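Putative hydrolase YdeN (Bacillus subtilis, PDB 1UXO) is probably a serine hydrolase of the RBBP9 family, with an alpha/beta-hydrolase fold and an as yet unassigned substrate. Local coordinates at residues T18-F22 / F167-F173; T4-I10 / N66-H72; S99-L105 / I141-S147. The protein carries 2 engineered substitutions. All blocks are in the same frame, centred on the assembly; numbering follows the deposited sequence.

Contact 1: T18-F22 / F167-F173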
loop_
_atom_site.group_PDB
_atom_site.type_symbol
_atom_site.label_atom_id
_atom_site.label_comp_id
_atom_site.label_asym_id
_atom_site.label_seq_id
_atom_site.Cartn_x
_atom_site.Cartn_y
_atom_site.Cartn_z
ATOM N N THR A 18 -10.050 5.149 -9.978
ATOM C CA THR A 18 -11.492 5.127 -9.869
ATOM C C THR A 18 -12.030 3.799 -9.349
ATOM O O THR A 18 -13.249 3.689 -9.096
ATOM C CB THR A 18 -12.199 5.408 -11.235
ATOM O OG1 THR A 18 -11.787 4.426 -12.200
ATOM C CG2 THR A 18 -11.879 6.789 -11.767
ATOM N N ASN A 19 -11.162 2.794 -9.228
ATOM C CA ASN A 19 -11.562 1.428 -8.883
ATOM C C ASN A 19 -11.620 1.171 -7.362
ATOM O O ASN A 19 -11.051 1.919 -6.536
ATOM C CB ASN A 19 -10.593 0.406 -9.485
ATOM C CG ASN A 19 -10.712 0.305 -11.037
ATOM O OD1 ASN A 19 -9.710 0.501 -11.782
ATOM N ND2 ASN A 19 -11.913 -0.027 -11.526
ATOM N N HIS A 20 -12.309 0.097 -7.017
ATOM C CA HIS A 20 -12.276 -0.482 -5.669
ATOM C C HIS A 20 -12.735 0.545 -4.616
ATOM O O HIS A 20 -13.726 1.289 -4.846
ATOM C CB HIS A 20 -10.882 -1.161 -5.426
ATOM C CG HIS A 20 -10.461 -2.024 -6.579
ATOM N ND1 HIS A 20 -11.360 -2.787 -7.274
ATOM C CD2 HIS A 20 -9.264 -2.218 -7.175
ATOM C CE1 HIS A 20 -10.744 -3.391 -8.277
ATOM N NE2 HIS A 20 -9.465 -3.073 -8.222
ATOM N N TRP A 21 -12.001 0.620 -3.530
ATOM C CA TRP A 21 -12.352 1.422 -2.345
ATOM C C TRP A 21 -11.615 2.780 -2.278
ATOM O O TRP A 21 -11.738 3.499 -1.276
ATOM C CB TRP A 21 -12.129 0.596 -1.067
ATOM C CG TRP A 21 -10.940 -0.261 -1.112
ATOM C CD1 TRP A 21 -10.877 -1.547 -1.594
ATOM C CD2 TRP A 21 -9.603 0.089 -0.735
ATOM N NE1 TRP A 21 -9.596 -2.007 -1.536
ATOM C CE2 TRP A 21 -8.791 -1.029 -1.018
ATOM C CE3 TRP A 21 -9.001 1.239 -0.197
ATOM C CZ2 TRP A 21 -7.416 -1.041 -0.782
ATOM C CZ3 TRP A 21 -7.619 1.218 0.052
ATOM C CH2 TRP A 21 -6.851 0.071 -0.253
ATOM N N PHE A 22 -10.864 3.140 -3.325
ATOM C CA PHE A 22 -10.005 4.330 -3.253
ATOM C C PHE A 22 -10.838 5.631 -3.200
ATOM O O PHE A 22 -10.569 6.504 -2.380
ATOM C CB PHE A 22 -8.886 4.378 -4.387
ATOM C CG PHE A 22 -8.254 3.024 -4.707
ATOM C CD1 PHE A 22 -7.777 2.182 -3.666
ATOM C CD2 PHE A 22 -8.164 2.541 -6.016
ATOM C CE1 PHE A 22 -7.205 0.942 -3.963
ATOM C CE2 PHE A 22 -7.579 1.316 -6.284
ATOM C CZ PHE A 22 -7.127 0.508 -5.255
ATOM N N PHE A 167 -10.212 -7.695 -1.799
ATOM C CA PHE A 167 -10.691 -6.333 -1.574
ATOM C C PHE A 167 -10.956 -5.546 -2.885
ATOM O O PHE A 167 -10.558 -4.379 -3.052
ATOM C CB PHE A 167 -9.750 -5.566 -0.642
ATOM C CG PHE A 167 -9.478 -6.248 0.692
ATOM C CD1 PHE A 167 -10.437 -6.287 1.684
ATOM C CD2 PHE A 167 -8.249 -6.821 0.946
ATOM C CE1 PHE A 167 -10.159 -6.913 2.923
ATOM C CE2 PHE A 167 -7.966 -7.449 2.156
ATOM C CZ PHE A 167 -8.914 -7.492 3.142
ATOM N N LEU A 168 -11.645 -6.213 -3.801
ATOM C CA LEU A 168 -12.003 -5.656 -5.106
ATOM C C LEU A 168 -13.468 -5.220 -5.214
ATOM O O LEU A 168 -14.361 -5.787 -4.542
ATOM C CB LEU A 168 -11.735 -6.752 -6.158
ATOM C CG LEU A 168 -10.345 -7.342 -6.201
ATOM C CD1 LEU A 168 -10.240 -8.572 -7.196
ATOM C CD2 LEU A 168 -9.414 -6.237 -6.684
ATOM N N GLU A 169 -13.741 -4.253 -6.107
ATOM C CA GLU A 169 -15.058 -3.732 -6.331
ATOM C C GLU A 169 -16.051 -4.821 -6.748
ATOM O O GLU A 169 -17.189 -4.778 -6.312
ATOM C CB GLU A 169 -15.064 -2.614 -7.400
ATOM C CG GLU A 169 -14.700 -3.083 -8.787
ATOM C CD GLU A 169 -14.335 -1.938 -9.720
ATOM O OE1 GLU A 169 -13.906 -0.857 -9.303
ATOM O OE2 GLU A 169 -14.468 -2.124 -10.920
ATOM N N ASP A 170 -15.612 -5.819 -7.518
ATOM C CA ASP A 170 -16.524 -6.883 -7.939
ATOM C C ASP A 170 -16.823 -7.906 -6.848
ATOM O O ASP A 170 -17.685 -8.753 -7.053
ATOM C CB ASP A 170 -15.953 -7.619 -9.142
ATOM C CG ASP A 170 -16.169 -6.869 -10.431
ATOM O OD1 ASP A 170 -16.857 -5.813 -10.433
ATOM O OD2 ASP A 170 -15.678 -7.279 -11.518
ATOM N N GLU A 171 -16.144 -7.784 -5.697
ATOM C CA GLU A 171 -16.452 -8.543 -4.482
ATOM C C GLU A 171 -17.235 -7.722 -3.455
ATOM O O GLU A 171 -17.502 -8.181 -2.337
ATOM C CB GLU A 171 -15.141 -9.065 -3.851
ATOM C CG GLU A 171 -14.422 -10.056 -4.751
ATOM C CD GLU A 171 -12.917 -10.194 -4.522
ATOM O OE1 GLU A 171 -12.280 -9.329 -3.897
ATOM O OE2 GLU A 171 -12.356 -11.206 -5.005
ATOM N N GLY A 172 -17.582 -6.498 -3.842
ATOM C CA GLY A 172 -18.354 -5.595 -3.008
ATOM C C GLY A 172 -17.508 -4.531 -2.331
ATOM O O GLY A 172 -18.073 -3.659 -1.662
ATOM N N PHE A 173 -16.179 -4.547 -2.511
ATOM C CA PHE A 173 -15.304 -3.616 -1.780
ATOM C C PHE A 173 -15.109 -2.273 -2.503
ATOM O O PHE A 173 -13.995 -1.931 -2.926
ATOM C CB PHE A 173 -13.983 -4.295 -1.438
ATOM C CG PHE A 173 -14.156 -5.451 -0.474
ATOM C CD1 PHE A 173 -14.176 -5.228 0.876
ATOM C CD2 PHE A 173 -14.330 -6.742 -0.915
ATOM C CE1 PHE A 173 -14.377 -6.271 1.786
ATOM C CE2 PHE A 173 -14.532 -7.798 0.023
ATOM C CZ PHE A 173 -14.560 -7.538 1.342
#

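Contact 2: T4-I10 / N66-H72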
loop_
_atom_site.group_PDB
_atom_site.type_symbol
_atom_site.label_atom_id
_atom_site.label_comp_id
_atom_site.label_asym_id
_atom_site.label_seq_id
_atom_site.Cartn_x
_atom_site.Cartn_y
_atom_site.Cartn_z
ATOM N N THR A 4 1.019 19.620 7.924
ATOM C CA THR A 4 -0.311 19.278 7.333
ATOM C C THR A 4 -0.273 17.782 6.862
ATOM O O THR A 4 0.615 17.344 6.103
ATOM C CB THR A 4 -0.689 20.269 6.160
ATOM O OG1 THR A 4 -0.800 21.630 6.653
ATOM C CG2 THR A 4 -2.080 19.962 5.660
ATOM N N LYS A 5 -1.208 16.997 7.359
ATOM C CA LYS A 5 -1.315 15.616 6.894
ATOM C C LYS A 5 -1.610 15.490 5.404
ATOM O O LYS A 5 -2.349 16.265 4.814
ATOM C CB LYS A 5 -2.372 14.845 7.689
ATOM C CG LYS A 5 -2.081 14.732 9.162
ATOM C CD LYS A 5 -3.005 13.750 9.900
ATOM C CE LYS A 5 -4.308 14.368 10.274
ATOM N NZ LYS A 5 -4.132 15.477 11.275
ATOM N N GLN A 6 -1.055 14.441 4.824
ATOM C CA GLN A 6 -1.262 14.108 3.453
ATOM C C GLN A 6 -1.293 12.599 3.365
ATOM O O GLN A 6 -0.423 11.923 3.901
ATOM C CB GLN A 6 -0.097 14.645 2.590
ATOM C CG GLN A 6 -0.109 14.127 1.152
ATOM C CD GLN A 6 -1.218 14.736 0.330
ATOM O OE1 GLN A 6 -1.418 15.931 0.406
ATOM N NE2 GLN A 6 -1.959 13.921 -0.416
ATOM N N VAL A 7 -2.281 12.058 2.668
ATOM C CA VAL A 7 -2.364 10.611 2.520
ATOM C C VAL A 7 -2.306 10.368 1.031
ATOM O O VAL A 7 -3.046 11.027 0.276
ATOM C CB VAL A 7 -3.692 10.092 3.028
ATOM C CG1 VAL A 7 -3.816 8.616 2.739
ATOM C CG2 VAL A 7 -3.827 10.417 4.495
ATOM N N TYR A 8 -1.440 9.475 0.596
ATOM C CA TYR A 8 -1.409 9.045 -0.806
ATOM C C TYR A 8 -1.947 7.626 -0.899
ATOM O O TYR A 8 -1.628 6.782 -0.046
ATOM C CB TYR A 8 -0.005 9.119 -1.394
ATOM C CG TYR A 8 0.498 10.511 -1.681
ATOM C CD1 TYR A 8 -0.118 11.330 -2.625
ATOM C CD2 TYR A 8 1.557 11.043 -0.970
ATOM C CE1 TYR A 8 0.401 12.619 -2.903
ATOM C CE2 TYR A 8 2.050 12.277 -1.232
ATOM C CZ TYR A 8 1.442 13.084 -2.159
ATOM O OH TYR A 8 1.958 14.341 -2.398
ATOM N N ILE A 9 -2.734 7.353 -1.925
ATOM C CA ILE A 9 -3.341 6.036 -2.112
ATOM C C ILE A 9 -2.857 5.475 -3.442
ATOM O O ILE A 9 -2.989 6.143 -4.493
ATOM C CB ILE A 9 -4.858 6.142 -2.062
ATOM C CG1 ILE A 9 -5.330 6.687 -0.735
ATOM C CG2 ILE A 9 -5.570 4.753 -2.373
ATOM C CD1 ILE A 9 -6.760 7.277 -0.831
ATOM N N ILE A 10 -2.302 4.264 -3.405
ATOM C CA ILE A 10 -1.655 3.661 -4.590
ATOM C C ILE A 10 -2.256 2.283 -4.898
ATOM O O ILE A 10 -2.244 1.357 -4.069
ATOM C CB ILE A 10 -0.108 3.532 -4.384
ATOM C CG1 ILE A 10 0.522 4.844 -3.973
ATOM C CG2 ILE A 10 0.548 2.962 -5.675
ATOM C CD1 ILE A 10 0.631 5.118 -2.517
ATOM N N ASN A 66 4.359 13.794 8.440
ATOM C CA ASN A 66 2.892 13.679 8.448
ATOM C C ASN A 66 2.299 13.193 7.112
ATOM O O ASN A 66 1.112 13.431 6.820
ATOM C CB ASN A 66 2.254 14.991 8.930
ATOM C CG ASN A 66 2.712 15.373 10.368
ATOM O OD1 ASN A 66 3.382 16.408 10.568
ATOM N ND2 ASN A 66 2.402 14.527 11.333
ATOM N N THR A 67 3.104 12.441 6.364
ATOM C CA THR A 67 2.648 11.765 5.134
ATOM C C THR A 67 2.401 10.314 5.404
ATOM O O THR A 67 3.221 9.646 6.072
ATOM C CB THR A 67 3.675 11.946 4.040
ATOM O OG1 THR A 67 3.954 13.347 3.888
ATOM C CG2 THR A 67 3.167 11.496 2.639
ATOM N N TYR A 68 1.325 9.789 4.794
ATOM C CA TYR A 68 0.937 8.395 4.959
ATOM C C TYR A 68 0.652 7.769 3.623
ATOM O O TYR A 68 0.032 8.394 2.747
ATOM C CB TYR A 68 -0.318 8.268 5.816
ATOM C CG TYR A 68 -0.137 8.817 7.204
ATOM C CD1 TYR A 68 0.117 7.982 8.290
ATOM C CD2 TYR A 68 -0.197 10.174 7.429
ATOM C CE1 TYR A 68 0.327 8.515 9.564
ATOM C CE2 TYR A 68 0.021 10.706 8.699
ATOM C CZ TYR A 68 0.276 9.870 9.748
ATOM O OH TYR A 68 0.466 10.409 10.987
ATOM N N LEU A 69 1.126 6.556 3.429
ATOM C CA LEU A 69 0.940 5.854 2.174
ATOM C C LEU A 69 0.068 4.611 2.398
ATOM O O LEU A 69 0.394 3.747 3.228
ATOM C CB LEU A 69 2.306 5.426 1.584
ATOM C CG LEU A 69 3.454 6.450 1.547
ATOM C CD1 LEU A 69 4.768 5.840 1.049
ATOM C CD2 LEU A 69 3.008 7.622 0.631
ATOM N N VAL A 70 -1.004 4.514 1.638
ATOM C CA VAL A 70 -1.911 3.383 1.658
ATOM C C VAL A 70 -1.814 2.754 0.277
ATOM O O VAL A 70 -2.076 3.406 -0.723
ATOM C CB VAL A 70 -3.355 3.828 1.927
ATOM C CG1 VAL A 70 -4.357 2.625 1.821
ATOM C CG2 VAL A 70 -3.422 4.521 3.278
ATOM N N ALA A 71 -1.476 1.489 0.227
ATOM C CA ALA A 71 -1.291 0.805 -1.051
ATOM C C ALA A 71 -2.093 -0.468 -1.097
ATOM O O ALA A 71 -2.353 -1.068 -0.040
ATOM C CB ALA A 71 0.188 0.505 -1.236
ATOM N N HIS A 72 -2.462 -0.875 -2.329
ATOM C CA HIS A 72 -3.168 -2.088 -2.555
ATOM C C HIS A 72 -2.408 -2.999 -3.518
ATOM O O HIS A 72 -1.919 -2.562 -4.578
ATOM C CB HIS A 72 -4.578 -1.814 -3.113
ATOM C CG HIS A 72 -5.414 -3.065 -3.292
ATOM N ND1 HIS A 72 -6.114 -3.315 -4.456
ATOM C CD2 HIS A 72 -5.706 -4.094 -2.449
ATOM C CE1 HIS A 72 -6.767 -4.465 -4.334
ATOM N NE2 HIS A 72 -6.549 -4.954 -3.130
#

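Contact 3: S99-L105 / I141-S147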
loop_
_atom_site.group_PDB
_atom_site.type_symbol
_atom_site.label_atom_id
_atom_site.label_comp_id
_atom_site.label_asym_id
_atom_site.label_seq_id
_atom_site.Cartn_x
_atom_site.Cartn_y
_atom_site.Cartn_z
ATOM N N SER A 99 -3.355 -6.195 1.204
ATOM C CA SER A 99 -2.958 -7.374 0.429
ATOM C C SER A 99 -1.519 -7.296 0.002
ATOM O O SER A 99 -1.187 -7.667 -1.136
ATOM C CB SER A 99 -3.860 -7.541 -0.752
ATOM O OG SER A 99 -5.188 -7.494 -0.352
ATOM N N GLY A 100 -0.669 -6.786 0.901
ATOM C CA GLY A 100 0.744 -6.620 0.601
ATOM C C GLY A 100 1.496 -7.940 0.465
ATOM O O GLY A 100 1.170 -8.971 1.117
ATOM N N PHE A 101 2.537 -7.910 -0.342
ATOM C CA PHE A 101 3.362 -9.070 -0.548
ATOM C C PHE A 101 4.759 -8.570 -0.997
ATOM O O PHE A 101 4.887 -7.430 -1.481
ATOM C CB PHE A 101 2.757 -10.034 -1.588
ATOM C CG PHE A 101 2.558 -9.415 -2.946
ATOM C CD1 PHE A 101 3.466 -9.639 -3.977
ATOM C CD2 PHE A 101 1.459 -8.589 -3.179
ATOM C CE1 PHE A 101 3.282 -9.055 -5.224
ATOM C CE2 PHE A 101 1.259 -7.996 -4.434
ATOM C CZ PHE A 101 2.174 -8.212 -5.457
ATOM N N ALA A 102 5.778 -9.403 -0.793
ATOM C CA ALA A 102 7.175 -9.070 -1.173
ATOM C C ALA A 102 7.908 -10.263 -1.850
ATOM O O ALA A 102 9.153 -10.370 -1.770
ATOM C CB ALA A 102 7.963 -8.655 0.083
ATOM N N LYS A 103 7.146 -11.177 -2.462
ATOM C CA LYS A 103 7.694 -12.296 -3.246
ATOM C C LYS A 103 6.742 -12.666 -4.379
ATOM O O LYS A 103 5.588 -12.212 -4.420
ATOM C CB LYS A 103 7.955 -13.512 -2.392
ATOM C CG LYS A 103 6.712 -14.190 -1.784
ATOM C CD LYS A 103 7.131 -15.033 -0.604
ATOM C CE LYS A 103 6.002 -15.713 0.036
ATOM N NZ LYS A 103 6.421 -16.603 1.164
ATOM N N SER A 104 7.233 -13.468 -5.330
ATOM C CA SER A 104 6.469 -13.805 -6.523
ATOM C C SER A 104 5.099 -14.352 -6.212
ATOM O O SER A 104 4.961 -15.254 -5.363
ATOM C CB SER A 104 7.200 -14.944 -7.266
ATOM O OG SER A 104 6.455 -15.426 -8.332
ATOM N N LEU A 105 4.103 -13.875 -6.941
ATOM C CA LEU A 105 2.762 -14.414 -6.903
ATOM C C LEU A 105 2.612 -15.525 -7.955
ATOM O O LEU A 105 2.719 -15.269 -9.163
ATOM C CB LEU A 105 1.742 -13.305 -7.199
ATOM C CG LEU A 105 1.716 -12.131 -6.211
ATOM C CD1 LEU A 105 0.591 -11.213 -6.669
ATOM C CD2 LEU A 105 1.526 -12.566 -4.745
ATOM N N ILE A 141 -5.409 -14.418 -4.865
ATOM C CA ILE A 141 -4.398 -13.739 -5.709
ATOM C C ILE A 141 -3.115 -13.535 -4.928
ATOM O O ILE A 141 -2.036 -13.959 -5.347
ATOM C CB ILE A 141 -4.927 -12.415 -6.274
ATOM C CG1 ILE A 141 -6.134 -12.676 -7.200
ATOM C CG2 ILE A 141 -3.769 -11.723 -7.026
ATOM C CD1 ILE A 141 -6.916 -11.426 -7.613
ATOM N N VAL A 142 -3.244 -12.882 -3.768
ATOM C CA VAL A 142 -2.167 -12.764 -2.784
ATOM C C VAL A 142 -2.467 -13.679 -1.582
ATOM O O VAL A 142 -3.272 -13.339 -0.727
ATOM C CB VAL A 142 -1.992 -11.325 -2.282
ATOM C CG1 VAL A 142 -0.804 -11.262 -1.340
ATOM C CG2 VAL A 142 -1.698 -10.376 -3.458
ATOM N N PRO A 143 -1.835 -14.817 -1.489
ATOM C CA PRO A 143 -2.135 -15.725 -0.370
ATOM C C PRO A 143 -1.893 -15.033 0.934
ATOM O O PRO A 143 -0.916 -14.261 1.118
ATOM C CB PRO A 143 -1.193 -16.904 -0.603
ATOM C CG PRO A 143 -0.886 -16.823 -2.057
ATOM C CD PRO A 143 -0.829 -15.372 -2.423
ATOM N N PHE A 144 -2.839 -15.233 1.845
ATOM C CA PHE A 144 -2.748 -14.686 3.187
ATOM C C PHE A 144 -1.410 -14.855 3.867
ATOM O O PHE A 144 -0.900 -13.906 4.491
ATOM C CB PHE A 144 -3.875 -15.241 4.096
ATOM C CG PHE A 144 -3.831 -14.677 5.499
ATOM C CD1 PHE A 144 -4.281 -13.391 5.747
ATOM C CD2 PHE A 144 -3.345 -15.456 6.566
ATOM C CE1 PHE A 144 -4.236 -12.883 7.056
ATOM C CE2 PHE A 144 -3.333 -14.956 7.869
ATOM C CZ PHE A 144 -3.729 -13.666 8.100
ATOM N N SER A 145 -0.809 -16.033 3.708
ATOM C CA SER A 145 0.505 -16.320 4.298
ATOM C C SER A 145 1.597 -15.371 3.815
ATOM O O SER A 145 2.526 -15.047 4.549
ATOM C CB SER A 145 0.918 -17.771 3.992
ATOM O OG SER A 145 1.055 -17.957 2.606
ATOM N N PHE A 146 1.495 -14.943 2.567
ATOM C CA PHE A 146 2.477 -13.991 2.014
ATOM C C PHE A 146 2.384 -12.620 2.710
ATOM O O PHE A 146 3.406 -11.895 2.889
ATOM C CB PHE A 146 2.218 -13.769 0.532
ATOM C CG PHE A 146 2.577 -14.914 -0.391
ATOM C CD1 PHE A 146 2.487 -16.273 -0.030
ATOM C CD2 PHE A 146 2.932 -14.593 -1.670
ATOM C CE1 PHE A 146 2.787 -17.287 -0.939
ATOM C CE2 PHE A 146 3.234 -15.606 -2.623
ATOM C CZ PHE A 146 3.171 -16.945 -2.255
ATOM N N SER A 147 1.164 -12.228 3.085
ATOM C CA SER A 147 0.933 -10.943 3.744
ATOM C C SER A 147 1.362 -11.027 5.210
ATOM O O SER A 147 1.956 -10.113 5.744
ATOM C CB SER A 147 -0.537 -10.521 3.634
ATOM O OG SER A 147 -0.881 -10.251 2.287
HETATM O O HOH W 1 5.343 -11.671 0.957
HETATM O O HOH W 2 4.176 -17.838 2.670
#

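Contact 1: T18-F22 / F167-F173
E169 reaches from one loop onto the tight turn N19-F22 of the other and meets it with almost every atom of its side chain. CB and CG both pass the imidazole of H20, CG lying 3.7 Å from H20 ND1. CG sits between the backbone N and the carbonyl carbon (chi1 66°), and from there the extended chain carries CD to 3.6 Å from N19 ND2. At the tip OE1 takes two bonds from the same face of the carboxylate: H20 N comes to E169 OE1 on the anti side at 2.9 Å, N19 ND2 to the same oxygen on the syn side at 3.1 Å. The backbone answers in kind, E169 N donating to H20 ND1 at 3.0 Å, 28° out of the ring plane; this is consistent with a neutral imidazole whose proton is on NE2. With an alanine here the carboxylate is gone, and H20 N and the N19 amide would probably lose their shared acceptor, leaving the type II' turn less firmly tied. The H20 ring is held between N19 CB on one face and L168 CD2 on the other, a CH-pi contact 3.7 Å from CD2 to the ring centroid. N19 OD1 is engaged by S16 N. Deeper in, W21 NE1 makes a weak bond to F167 O at 3.0 Å. W21 stands at the N-cap position, just before helix 22-31, its indole meeting H72 edge-to-face and touching V70 and V98, while F167, next to the predicted catalytic H166, packs on strands 92-98 and 128-136.

Contact 2: T4-I10 / N66-H72
V7 and V70 meet on one face of the sheet, Y8 and L69 on the other, as strands 6-10 and 67-72 run side by side at 15° in parallel register. On the first face the valines cross obliquely, V7 CG1 lying 4.1 Å from V70 CG2. A chi1 of 175° sets V70 CG1 anti to the backbone N and CG2 anti to the carbonyl carbon, where CG2 meets V7 CG1. Helices 22-31 and 177-188 cover this side, with L29 and L183 on V7, L25 on I9 and V179 on V70; Y68 meets F187 edge-to-face. On the second face L69 CD2 comes up at the edge of the Y8 ring, 3.9 Å from Y8 CB, and T67 CG2 approaches the same ring slantwise, 4.0 Å from Y8 CD2. Q6 NE2 lies over a face of that phenol, offset toward its rim. I10 CD1 bends back to within 3.7 Å of V70 O, while I79 of helix 75-84 packs on I10, L69 and A71. Q6, Y8 and I10 each use both N-H and C=O in the ladder, for example Y8 N to Y68 O at 2.8 Å and V70 N to Y8 O at 2.9 Å, the latter almost straight at 175°. V7 and I9 bond instead to strand 35-39. The chemistry is that of an alpha/beta-hydrolase parallel sheet: mostly buried peptide groups pair, mostly apolar side chains seat the helices, Q6, Y8 and T67 bond to D37, T62 and H64, and H72, bonded through NE2 to H166 O, leads directly into the predicted nucleophile S73.

Contact 3: S99-L105 / I141-S147
F146 and K103 cross at about a right angle, the lysine laid over the phenyl ring. K103 CE stands 3.4 Å from the ring centroid, only 7° off its normal, and P143 CD covers the opposite face, so the ring is held from both sides. S104 O comes to the ring edge, 3.3 Å from F146 CE2, and L105 CD2 approaches obliquely. Packing is also tight around V142, whose CG2 is 3.6 Å from F101 CD2 and also meets L105 CD1; L105 CD1 in turn lies over a face of the F101 ring. Both V142 methyls press on S99 O, a buried carbonyl with no polar partner. Beside them S147 OG, set anti to its own carbonyl carbon (chi1 -66°), donates to G100 O at 2.7 Å. In the alpha/beta-hydrolase fold such loops follow the C-terminal ends of the sheet strands: 99-105 leaves strand 92-98. Segment 141-147 runs from just past the predicted catalytic acid D139 into helix 144-153, with P143 at the N-cap position. D139 OD1 accepts from both I141 N and V142 N, tying the acid to the start of this segment. Toward the end of the lysine the contact turns polar and is bridged by water. K103 NZ, 4.4 Å from the centroid of the F146 ring in a cation-pi contact, also forms a salt bridge with D149. One water accepts from K103 NZ at 3.0 Å and is hydrogen-bonded to S145 OG, and a second links the two backbones, accepting from A102 N and donating to F146 O.

In the fold
From the N terminus, strand 6-10 opens contact 2 and the following loop opens contact 1 at 18-22. Contact 2 closes at 66-72, pairing two neighbouring strands after a detour through the edge strand 35-39. Contact 3 then opens at 99-105 and closes at 141-147, joining the loops after strands 92-98 and 128-136. Contact 1 closes last, at 167-173, so it crosses contact 2 and spans the whole of contact 3, while contacts 2 and 3 follow in series. H72 packs against W21, F22 and L168 of contact 1, and F167 of contact 1 touches S99 of contact 3, bringing the H72 end of contact 2 together with contacts 1 and 3 near the predicted catalytic residues.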